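Local coordinates for group 1 truncated hemoglobin GlbN (Synechocystis sp., PDB 1S69), which binds heme and forms a very stable complex with oxygen, as a single-chain truncated hemoglobin, captured here with cyanide on the heme iron, at residues Y22-Q27 with A88-A93; Q47-T52 with D59-R64; K71-V74 with G78-G81. All blocks are in the same frame, centred on the assembly; numbering follows the deposited sequence.

Contact 1 (Y22-Q27 with A88-A93); sequences YERVLQ and AEDLLA. With CYN (cyanide ion), chain C.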
loop_
_atom_site.group_PDB
_atom_site.type_symbol
_atom_site.label_atom_id
_atom_site.label_comp_id
_atom_site.label_asym_id
_atom_site.label_seq_id
_atom_site.Cartn_x
_atom_site.Cartn_y
_atom_site.Cartn_z
ATOM N N TYR A 22 8.491 -0.473 -0.266
ATOM C CA TYR A 22 9.055 0.841 -0.443
ATOM C C TYR A 22 10.406 0.814 -1.109
ATOM O O TYR A 22 10.723 1.704 -1.910
ATOM C CB TYR A 22 9.036 1.656 0.840
ATOM C CG TYR A 22 7.612 2.150 1.128
ATOM C CD1 TYR A 22 6.938 2.975 0.184
ATOM C CD2 TYR A 22 6.889 1.697 2.275
ATOM C CE1 TYR A 22 5.615 3.385 0.390
ATOM C CE2 TYR A 22 5.555 2.113 2.487
ATOM C CZ TYR A 22 4.929 2.940 1.523
ATOM O OH TYR A 22 3.628 3.361 1.677
ATOM N N GLU A 23 11.198 -0.231 -0.845
ATOM C CA GLU A 23 12.399 -0.431 -1.648
ATOM C C GLU A 23 12.072 -0.517 -3.119
ATOM O O GLU A 23 12.740 0.128 -3.921
ATOM C CB GLU A 23 13.222 -1.672 -1.212
ATOM C CG GLU A 23 13.879 -1.371 0.109
ATOM C CD GLU A 23 14.611 -2.577 0.690
ATOM O OE1 GLU A 23 14.842 -3.571 -0.059
ATOM O OE2 GLU A 23 14.916 -2.497 1.901
ATOM N N ARG A 24 11.050 -1.290 -3.460
ATOM C CA ARG A 24 10.645 -1.465 -4.839
ATOM C C ARG A 24 10.096 -0.126 -5.408
ATOM O O ARG A 24 10.489 0.279 -6.534
ATOM C CB ARG A 24 9.597 -2.557 -4.949
ATOM C CG ARG A 24 9.099 -2.865 -6.413
ATOM C CD ARG A 24 8.188 -4.072 -6.459
ATOM N NE ARG A 24 8.806 -5.283 -5.885
ATOM C CZ ARG A 24 9.461 -6.236 -6.583
ATOM N NH1 ARG A 24 9.611 -6.136 -7.898
ATOM N NH2 ARG A 24 9.979 -7.292 -5.956
ATOM N N VAL A 25 9.189 0.526 -4.663
ATOM C CA VAL A 25 8.614 1.826 -5.043
ATOM C C VAL A 25 9.697 2.889 -5.339
ATOM O O VAL A 25 9.591 3.635 -6.306
ATOM C CB VAL A 25 7.654 2.338 -3.939
ATOM C CG1 VAL A 25 7.348 3.880 -4.118
ATOM C CG2 VAL A 25 6.372 1.475 -3.926
ATOM N N LEU A 26 10.730 2.973 -4.490
ATOM C CA LEU A 26 11.750 4.024 -4.679
ATOM C C LEU A 26 12.680 3.774 -5.884
ATOM O O LEU A 26 13.384 4.670 -6.351
ATOM C CB LEU A 26 12.541 4.274 -3.395
ATOM C CG LEU A 26 12.167 5.394 -2.399
ATOM C CD1 LEU A 26 10.755 5.983 -2.347
ATOM C CD2 LEU A 26 12.638 4.994 -0.999
ATOM N N GLN A 27 12.613 2.574 -6.420
ATOM C CA GLN A 27 13.272 2.238 -7.680
ATOM C C GLN A 27 12.349 2.247 -8.873
ATOM O O GLN A 27 12.780 1.934 -9.974
ATOM C CB GLN A 27 14.032 0.902 -7.595
ATOM C CG GLN A 27 15.122 0.886 -6.470
ATOM C CD GLN A 27 16.057 2.134 -6.421
ATOM O OE1 GLN A 27 16.560 2.563 -7.435
ATOM N NE2 GLN A 27 16.288 2.679 -5.215
ATOM N N ALA A 88 -0.111 -0.761 -6.927
ATOM C CA ALA A 88 -0.749 -2.074 -6.702
ATOM C C ALA A 88 0.137 -3.149 -7.253
ATOM O O ALA A 88 0.342 -4.159 -6.640
ATOM C CB ALA A 88 -2.131 -2.169 -7.376
ATOM N N GLU A 89 0.679 -2.906 -8.428
ATOM C CA GLU A 89 1.565 -3.846 -9.076
ATOM C C GLU A 89 2.858 -4.081 -8.276
ATOM O O GLU A 89 3.303 -5.239 -8.147
ATOM C CB GLU A 89 1.844 -3.310 -10.468
ATOM C CG GLU A 89 2.782 -4.090 -11.363
ATOM C CD GLU A 89 3.179 -3.230 -12.561
ATOM O OE1 GLU A 89 2.383 -2.355 -12.992
ATOM O OE2 GLU A 89 4.319 -3.383 -13.023
ATOM N N ASP A 90 3.424 -3.023 -7.699
ATOM C CA ASP A 90 4.627 -3.107 -6.889
ATOM C C ASP A 90 4.339 -3.881 -5.597
ATOM O O ASP A 90 5.192 -4.624 -5.094
ATOM C CB ASP A 90 5.133 -1.699 -6.503
ATOM C CG ASP A 90 5.845 -0.999 -7.653
ATOM O OD1 ASP A 90 6.017 -1.638 -8.717
ATOM O OD2 ASP A 90 6.188 0.205 -7.598
ATOM N N LEU A 91 3.168 -3.649 -5.013
ATOM C CA LEU A 91 2.822 -4.364 -3.778
ATOM C C LEU A 91 2.736 -5.872 -4.057
ATOM O O LEU A 91 3.218 -6.705 -3.259
ATOM C CB LEU A 91 1.514 -3.834 -3.168
ATOM C CG LEU A 91 1.010 -4.549 -1.910
ATOM C CD1 LEU A 91 2.055 -4.430 -0.750
ATOM C CD2 LEU A 91 -0.370 -4.003 -1.463
ATOM N N LEU A 92 2.069 -6.220 -5.141
ATOM C CA LEU A 92 1.799 -7.632 -5.435
ATOM C C LEU A 92 3.078 -8.349 -5.867
ATOM O O LEU A 92 3.271 -9.514 -5.504
ATOM C CB LEU A 92 0.681 -7.782 -6.459
ATOM C CG LEU A 92 -0.681 -7.162 -6.090
ATOM C CD1 LEU A 92 -1.612 -7.398 -7.239
ATOM C CD2 LEU A 92 -1.273 -7.673 -4.783
ATOM N N ALA A 93 3.967 -7.613 -6.536
ATOM C CA ALA A 93 5.303 -8.106 -6.950
ATOM C C ALA A 93 6.138 -8.445 -5.755
ATOM O O ALA A 93 6.767 -9.514 -5.738
ATOM C CB ALA A 93 6.069 -7.093 -7.827
HETATM C C CYN C . 1.263 5.013 -0.162
HETATM N N CYN C . 2.156 4.376 -0.064
#

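Contact 2 (Q47-T52 with D59-R64); sequences QKAFLT and DKYDGR. With HEM (protoporphyrin IX containing Fe), chain D.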
loop_
_atom_site.group_PDB
_atom_site.type_symbol
_atom_site.label_atom_id
_atom_site.label_comp_id
_atom_site.label_asym_id
_atom_site.label_seq_id
_atom_site.Cartn_x
_atom_site.Cartn_y
_atom_site.Cartn_z
ATOM N N GLN A 47 2.104 2.728 6.855
ATOM C CA GLN A 47 1.654 1.653 5.940
ATOM C C GLN A 47 1.543 0.286 6.684
ATOM O O GLN A 47 0.607 -0.496 6.433
ATOM C CB GLN A 47 2.568 1.495 4.722
ATOM C CG GLN A 47 1.946 0.632 3.582
ATOM C CD GLN A 47 0.743 1.309 2.914
ATOM O OE1 GLN A 47 0.915 2.054 1.940
ATOM N NE2 GLN A 47 -0.449 1.034 3.392
ATOM N N LYS A 48 2.478 0.019 7.611
ATOM C CA LYS A 48 2.385 -1.206 8.391
ATOM C C LYS A 48 1.090 -1.217 9.180
ATOM O O LYS A 48 0.394 -2.231 9.206
ATOM C CB LYS A 48 3.610 -1.428 9.292
ATOM C CG LYS A 48 4.806 -1.821 8.477
ATOM C CD LYS A 48 6.174 -1.480 9.180
ATOM C CE LYS A 48 7.350 -1.798 8.268
ATOM N NZ LYS A 48 8.594 -1.421 9.057
ATOM N N ALA A 49 0.788 -0.104 9.843
ATOM C CA ALA A 49 -0.436 0.049 10.609
ATOM C C ALA A 49 -1.702 -0.017 9.715
ATOM O O ALA A 49 -2.719 -0.645 10.076
ATOM C CB ALA A 49 -0.386 1.358 11.390
ATOM N N PHE A 50 -1.625 0.624 8.554
ATOM C CA PHE A 50 -2.734 0.634 7.596
ATOM C C PHE A 50 -3.034 -0.753 7.010
ATOM O O PHE A 50 -4.174 -1.179 7.003
ATOM C CB PHE A 50 -2.535 1.654 6.440
ATOM C CG PHE A 50 -3.742 1.722 5.563
ATOM C CD1 PHE A 50 -4.833 2.529 5.925
ATOM C CD2 PHE A 50 -3.874 0.846 4.498
ATOM C CE1 PHE A 50 -6.019 2.483 5.194
ATOM C CE2 PHE A 50 -5.078 0.806 3.731
ATOM C CZ PHE A 50 -6.129 1.640 4.097
ATOM N N LEU A 51 -2.026 -1.460 6.553
ATOM C CA LEU A 51 -2.261 -2.775 5.965
ATOM C C LEU A 51 -2.659 -3.785 7.032
ATOM O O LEU A 51 -3.416 -4.669 6.763
ATOM C CB LEU A 51 -1.036 -3.245 5.199
ATOM C CG LEU A 51 -0.742 -2.413 3.923
ATOM C CD1 LEU A 51 0.495 -2.943 3.248
ATOM C CD2 LEU A 51 -1.932 -2.380 2.918
ATOM N N THR A 52 -2.140 -3.611 8.259
ATOM C CA THR A 52 -2.583 -4.451 9.360
ATOM C C THR A 52 -4.109 -4.345 9.517
ATOM O O THR A 52 -4.777 -5.359 9.591
ATOM C CB THR A 52 -1.842 -4.083 10.639
ATOM O OG1 THR A 52 -0.470 -4.473 10.473
ATOM C CG2 THR A 52 -2.365 -4.899 11.852
ATOM N N ASP A 59 -9.251 -3.381 14.087
ATOM C CA ASP A 59 -10.556 -2.783 13.801
ATOM C C ASP A 59 -10.378 -1.515 13.002
ATOM O O ASP A 59 -11.133 -1.264 12.065
ATOM C CB ASP A 59 -11.252 -2.387 15.109
ATOM C CG ASP A 59 -11.694 -3.589 15.942
ATOM O OD1 ASP A 59 -11.974 -4.667 15.339
ATOM O OD2 ASP A 59 -11.813 -3.539 17.210
ATOM N N LYS A 60 -9.370 -0.717 13.395
ATOM C CA LYS A 60 -9.230 0.642 12.870
ATOM C C LYS A 60 -7.819 0.919 12.447
ATOM O O LYS A 60 -6.910 0.206 12.822
ATOM C CB LYS A 60 -9.629 1.654 13.936
ATOM C CG LYS A 60 -11.141 1.651 14.315
ATOM C CD LYS A 60 -11.445 2.773 15.349
ATOM C CE LYS A 60 -10.138 3.219 16.144
ATOM N NZ LYS A 60 -10.439 4.205 17.249
ATOM N N TYR A 61 -7.671 1.967 11.638
ATOM C CA TYR A 61 -6.379 2.579 11.287
ATOM C C TYR A 61 -6.210 3.927 12.072
ATOM O O TYR A 61 -7.054 4.831 11.959
ATOM C CB TYR A 61 -6.300 2.830 9.777
ATOM C CG TYR A 61 -5.073 3.633 9.397
ATOM C CD1 TYR A 61 -3.816 3.213 9.823
ATOM C CD2 TYR A 61 -5.169 4.813 8.649
ATOM C CE1 TYR A 61 -2.725 3.891 9.509
ATOM C CE2 TYR A 61 -4.002 5.541 8.304
ATOM C CZ TYR A 61 -2.785 5.059 8.765
ATOM O OH TYR A 61 -1.563 5.691 8.530
ATOM N N ASP A 62 -5.139 4.039 12.854
ATOM C CA ASP A 62 -4.869 5.272 13.561
ATOM C C ASP A 62 -3.964 6.151 12.675
ATOM O O ASP A 62 -2.721 6.028 12.717
ATOM C CB ASP A 62 -4.161 4.909 14.863
ATOM C CG ASP A 62 -3.747 6.126 15.684
ATOM O OD1 ASP A 62 -4.522 7.109 15.707
ATOM O OD2 ASP A 62 -2.653 6.178 16.305
ATOM N N GLY A 63 -4.587 6.985 11.842
ATOM C CA GLY A 63 -3.872 7.796 10.855
ATOM C C GLY A 63 -4.882 8.450 9.936
ATOM O O GLY A 63 -6.076 8.384 10.169
ATOM N N ARG A 64 -4.413 9.064 8.869
ATOM C CA ARG A 64 -5.305 9.807 7.953
ATOM C C ARG A 64 -6.175 8.933 7.055
ATOM O O ARG A 64 -5.826 7.777 6.749
ATOM C CB ARG A 64 -4.488 10.704 7.052
ATOM C CG ARG A 64 -3.926 11.940 7.730
ATOM C CD ARG A 64 -3.107 12.738 6.731
ATOM N NE ARG A 64 -2.437 13.837 7.383
ATOM C CZ ARG A 64 -1.291 13.759 8.134
ATOM N NH1 ARG A 64 -0.652 12.584 8.376
ATOM N NH2 ARG A 64 -0.774 14.881 8.644
HETATM C CHA HEM D . 0.608 8.373 2.227
HETATM C CHB HEM D . -1.761 4.109 1.914
HETATM C CHC HEM D . -1.891 4.586 -2.911
HETATM C CHD HEM D . 1.661 7.896 -2.480
HETATM C C1A HEM D . -0.086 7.199 2.550
HETATM C C2A HEM D . -0.380 6.739 3.894
HETATM C C3A HEM D . -0.992 5.562 3.813
HETATM C C4A HEM D . -1.127 5.219 2.429
HETATM C CMA HEM D . -1.451 4.696 5.020
HETATM C CAA HEM D . 0.032 7.530 5.160
HETATM C CBA HEM D . -1.275 8.195 5.627
HETATM C CGA HEM D . -1.262 8.872 6.993
HETATM O O1A HEM D . -0.729 9.974 6.976
HETATM O O2A HEM D . -1.796 8.366 8.059
HETATM C C1B HEM D . -2.030 3.920 0.574
HETATM C C2B HEM D . -2.772 2.812 0.081
HETATM C C3B HEM D . -2.852 2.939 -1.274
HETATM C C4B HEM D . -2.100 4.131 -1.628
HETATM C CMB HEM D . -3.396 1.708 1.004
HETATM C CAB HEM D . -3.484 2.012 -2.392
HETATM C CBB HEM D . -3.359 0.649 -2.461
HETATM C C1C HEM D . -0.915 5.544 -3.215
HETATM C C2C HEM D . -0.475 5.868 -4.550
HETATM C C3C HEM D . 0.536 6.754 -4.396
HETATM C C4C HEM D . 0.751 7.012 -2.997
HETATM C CMC HEM D . -1.134 5.239 -5.838
HETATM C CAC HEM D . 1.436 7.460 -5.428
HETATM C CBC HEM D . 2.020 6.733 -6.370
HETATM C C1D HEM D . 1.694 8.341 -1.194
HETATM C C2D HEM D . 2.506 9.411 -0.722
HETATM C C3D HEM D . 2.135 9.550 0.717
HETATM C C4D HEM D . 1.145 8.582 0.996
HETATM C CMD HEM D . 3.531 10.250 -1.487
HETATM C CAD HEM D . 2.702 10.520 1.734
HETATM C CBD HEM D . 1.852 11.754 1.419
HETATM C CGD HEM D . 2.531 12.978 1.945
HETATM O O1D HEM D . 2.352 13.275 3.117
HETATM O O2D HEM D . 3.242 13.671 1.207
HETATM N NA HEM D . -0.528 6.222 1.700
HETATM N NB HEM D . -1.599 4.719 -0.493
HETATM N NC HEM D . -0.152 6.260 -2.317
HETATM N ND HEM D . 0.872 7.884 -0.161
HETATM FE FE HEM D . -0.338 6.290 -0.309
#

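Contact 3 (K71-V74 with G78-G81); sequences KELV and GLNG. With HEM (protoporphyrin IX containing Fe), chain D.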
loop_
_atom_site.group_PDB
_atom_site.type_symbol
_atom_site.label_atom_id
_atom_site.label_comp_id
_atom_site.label_asym_id
_atom_site.label_seq_id
_atom_site.Cartn_x
_atom_site.Cartn_y
_atom_site.Cartn_z
ATOM N N LYS A 71 -4.527 13.913 -1.203
ATOM C CA LYS A 71 -5.121 15.097 -1.833
ATOM C C LYS A 71 -4.080 16.006 -2.534
ATOM O O LYS A 71 -4.258 16.382 -3.688
ATOM C CB LYS A 71 -5.862 15.942 -0.757
ATOM C CG LYS A 71 -6.420 17.252 -1.332
ATOM C CD LYS A 71 -7.000 18.062 -0.202
ATOM C CE LYS A 71 -8.245 18.746 -0.693
ATOM N NZ LYS A 71 -8.029 20.174 -0.688
ATOM N N GLU A 72 -3.003 16.340 -1.798
ATOM C CA GLU A 72 -1.993 17.251 -2.300
ATOM C C GLU A 72 -1.266 16.656 -3.504
ATOM O O GLU A 72 -0.878 17.402 -4.450
ATOM C CB GLU A 72 -1.059 17.644 -1.154
ATOM C CG GLU A 72 -0.124 18.800 -1.438
ATOM C CD GLU A 72 1.148 18.415 -2.202
ATOM O OE1 GLU A 72 1.571 17.204 -2.223
ATOM O OE2 GLU A 72 1.735 19.351 -2.822
ATOM N N LEU A 73 -1.150 15.324 -3.527
ATOM C CA LEU A 73 -0.525 14.611 -4.678
ATOM C C LEU A 73 -1.402 14.732 -5.939
ATOM O O LEU A 73 -0.916 14.968 -7.023
ATOM C CB LEU A 73 -0.324 13.141 -4.369
ATOM C CG LEU A 73 0.352 12.773 -3.035
ATOM C CD1 LEU A 73 0.361 11.203 -2.985
ATOM C CD2 LEU A 73 1.791 13.374 -2.981
ATOM N N VAL A 74 -2.700 14.533 -5.756
ATOM C CA VAL A 74 -3.682 14.651 -6.887
ATOM C C VAL A 74 -3.724 16.105 -7.418
ATOM O O VAL A 74 -3.724 16.353 -8.619
ATOM C CB VAL A 74 -5.113 14.216 -6.390
ATOM C CG1 VAL A 74 -6.194 14.548 -7.426
ATOM C CG2 VAL A 74 -5.163 12.736 -6.009
ATOM N N GLY A 78 -0.185 15.712 -10.114
ATOM C CA GLY A 78 -0.679 14.890 -11.209
ATOM C C GLY A 78 -0.942 13.423 -10.864
ATOM O O GLY A 78 -1.007 12.553 -11.762
ATOM N N LEU A 79 -1.156 13.126 -9.586
ATOM C CA LEU A 79 -1.408 11.696 -9.239
ATOM C C LEU A 79 -2.651 11.187 -10.000
ATOM O O LEU A 79 -3.718 11.757 -9.849
ATOM C CB LEU A 79 -1.628 11.537 -7.718
ATOM C CG LEU A 79 -1.786 10.060 -7.267
ATOM C CD1 LEU A 79 -0.378 9.408 -7.358
ATOM C CD2 LEU A 79 -2.393 10.035 -5.798
ATOM N N ASN A 80 -2.490 10.080 -10.735
ATOM C CA ASN A 80 -3.542 9.466 -11.558
ATOM C C ASN A 80 -3.618 7.897 -11.507
ATOM O O ASN A 80 -2.893 7.248 -10.734
ATOM C CB ASN A 80 -3.385 9.956 -13.028
ATOM C CG ASN A 80 -2.108 9.419 -13.696
ATOM O OD1 ASN A 80 -1.640 8.298 -13.417
ATOM N ND2 ASN A 80 -1.529 10.232 -14.570
ATOM N N GLY A 81 -4.467 7.314 -12.358
ATOM C CA GLY A 81 -4.749 5.879 -12.393
ATOM C C GLY A 81 -3.533 5.031 -12.710
ATOM O O GLY A 81 -3.391 3.916 -12.199
HETATM C CHA HEM D . 0.608 8.373 2.227
HETATM C CHB HEM D . -1.761 4.109 1.914
HETATM C CHC HEM D . -1.891 4.586 -2.911
HETATM C CHD HEM D . 1.661 7.896 -2.480
HETATM C C1A HEM D . -0.086 7.199 2.550
HETATM C C2A HEM D . -0.380 6.739 3.894
HETATM C C3A HEM D . -0.992 5.562 3.813
HETATM C C4A HEM D . -1.127 5.219 2.429
HETATM C CMA HEM D . -1.451 4.696 5.020
HETATM C CAA HEM D . 0.032 7.530 5.160
HETATM C CBA HEM D . -1.275 8.195 5.627
HETATM C CGA HEM D . -1.262 8.872 6.993
HETATM O O1A HEM D . -0.729 9.974 6.976
HETATM O O2A HEM D . -1.796 8.366 8.059
HETATM C C1B HEM D . -2.030 3.920 0.574
HETATM C C2B HEM D . -2.772 2.812 0.081
HETATM C C3B HEM D . -2.852 2.939 -1.274
HETATM C C4B HEM D . -2.100 4.131 -1.628
HETATM C CMB HEM D . -3.396 1.708 1.004
HETATM C CAB HEM D . -3.484 2.012 -2.392
HETATM C CBB HEM D . -3.359 0.649 -2.461
HETATM C C1C HEM D . -0.915 5.544 -3.215
HETATM C C2C HEM D . -0.475 5.868 -4.550
HETATM C C3C HEM D . 0.536 6.754 -4.396
HETATM C C4C HEM D . 0.751 7.012 -2.997
HETATM C CMC HEM D . -1.134 5.239 -5.838
HETATM C CAC HEM D . 1.436 7.460 -5.428
HETATM C CBC HEM D . 2.020 6.733 -6.370
HETATM C C1D HEM D . 1.694 8.341 -1.194
HETATM C C2D HEM D . 2.506 9.411 -0.722
HETATM C C3D HEM D . 2.135 9.550 0.717
HETATM C C4D HEM D . 1.145 8.582 0.996
HETATM C CMD HEM D . 3.531 10.250 -1.487
HETATM C CAD HEM D . 2.702 10.520 1.734
HETATM C CBD HEM D . 1.852 11.754 1.419
HETATM C CGD HEM D . 2.531 12.978 1.945
HETATM O O1D HEM D . 2.352 13.275 3.117
HETATM O O2D HEM D . 3.242 13.671 1.207
HETATM N NA HEM D . -0.528 6.222 1.700
HETATM N NB HEM D . -1.599 4.719 -0.493
HETATM N NC HEM D . -0.152 6.260 -2.317
HETATM N ND HEM D . 0.872 7.884 -0.161
HETATM FE FE HEM D . -0.338 6.290 -0.309
HETATM O O HOH W 1 -2.197 17.783 -10.417
HETATM O O HOH W 2 -4.128 14.391 -10.516
#

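Contact 1 (Y22-Q27 with A88-A93)
Van der Waals packing comes first: the aliphatic part of Arg24 lies against Asp90, and its CD sits 3.3 Å from the carbonyl Asp90 O. With CG anti to the backbone N (chi1 -179°), the arginine chain leaves its own helix toward the other one. It then bends at chi3, which lays the guanidinium over Ala93, whose CB meets one face off centre, 3.7 Å from NH1 of Arg24. Val25 adds its CG2, 3.9 Å from the carboxylate oxygen Asp90 OD2.

The charged ends do not pair across the contact. Arg24 NE and Asp90 OD1 stay 5.4 Å apart; the guanidinium instead goes to Thr94 through NE and to Glu97 in a salt bridge through NH2. Asp90 OD2 lies close to Asp28 OD2, a like charge that may raise the proton affinity of one of them, partly offset by a long, weak ion pair of OD1 with Arg30.

The hydrogen bond to the cyanide is made by Tyr22, two residues before Arg24. Its hydroxyl donates to the cyanide N at a very short 2.5 Å, with the ligand near the ring plane.

Segments 22-26 and 88-93, parts of helices 10-26 and 81-98 of the 2-on-2 globin fold, run at 136° to each other, with Tyr22 packing on helix 40-54 and Leu92 on helix 102-113.

Contact 2 (Q47-T52 with D59-R64)
Tyr61 reaches from the loop across Phe50 to the heme. Its CB lies 4.1 Å from Phe50 CD1, and CG, anti to the backbone N (chi1 172°), carries the ring onto helix 40-54. Along one edge of that ring, CD2 is 3.6 Å from Phe50 CD1. Along the other edge, CD1 and CE1 rest on the backbone of Phe50, and CE1 also meets Ala49 CB at 3.9 Å. The two rings form a T-shaped stack, centroids 5.1 Å apart and planes at 81°, with the edge of Phe50 turned to the face of Tyr61. Phe50 CB adds a CH-pi contact over the same ring, while Gly63 N sits over the centre of the opposite face, so the phenol is sandwiched.

In this 2-on-2 globin the segment 59-64 is part of the irregular, extended link from the distal helix 40-54 to the proximal helix 66-77, and it passes beside a heme propionate.

There the phenol ends: CE2 and CZ approach HEM O2A, and Tyr61 OH donates to it at 2.7 Å. The same oxygen accepts Arg64 N at 2.8 Å, so two donors grip it, and Arg64 NH1 takes the other oxygen, O1A, at 3.0 Å. Phe50 CE2 comes within 3.3 Å of the heme methyl CMB. Tyr61 also packs on Tyr53 and on His46, the distal ligand of the hexacoordinate form, whose place on the iron cyanide takes here.

Contact 3 (K71-V74 with G78-G81)
Leu73 and Leu79 meet through their CB atoms, 3.9 Å apart, and both send their ends to the heme. Leu79 CD1 lies 3.3 Å from HEM CAC and Leu73 CD1 3.6 Å from HEM CHD, so the pair forms part of the pocket wall; Leu73 also lies near His70, the proximal iron-binding residue. The other branch of Leu79, CD2, leans obliquely on Val74 CG2; with CG anti to the backbone N (chi1 -175°), the isobutyl group is carried on toward the heme, CD1 at the porphyrin and CD2 at Val74.

The backbone holds this cluster. Leu79 N donates to Leu73 O at 3.2 Å, nearly straight at the hydrogen but from above the carbonyl plane. Gly78, with positive phi, turns the chain out of the helix and across its end. The next helical bond has opened: a water bridges Val74 O and Gly78 N, giving to the first at 2.8 Å and accepting from the second. A second water donates to both Val74 O and Leu79 O.

Further out, Asn80 is the N-cap of the following helix, its OD1 making a weak bond to Glu82 N. The contact is therefore the tight corner between helix 66-77 and helix 81-98, with Leu79 also packing on Phe34 and Leu122.

Overall arrangement
Within one globin domain, the three contacts are spread around the heme, their centres 18 to 21 Å apart. Contact 1 pairs helices 10-26 and 81-98, and the chain between them contains the other two: contact 2, on helix 40-54 and the link after it, closes before contact 3 opens in helix 66-77 and ends at the start of helix 81-98. Contacts 1 and 2 touch on the distal side, where Tyr22 meets the Gln47 side chain beside the cyanide. Contact 3 stays about 8 Å from each of the others at the nearest atoms. Contacts 2 and 3 both touch the heme itself, while contact 1 reaches the bound ligand, so together they frame cofactor and ligand.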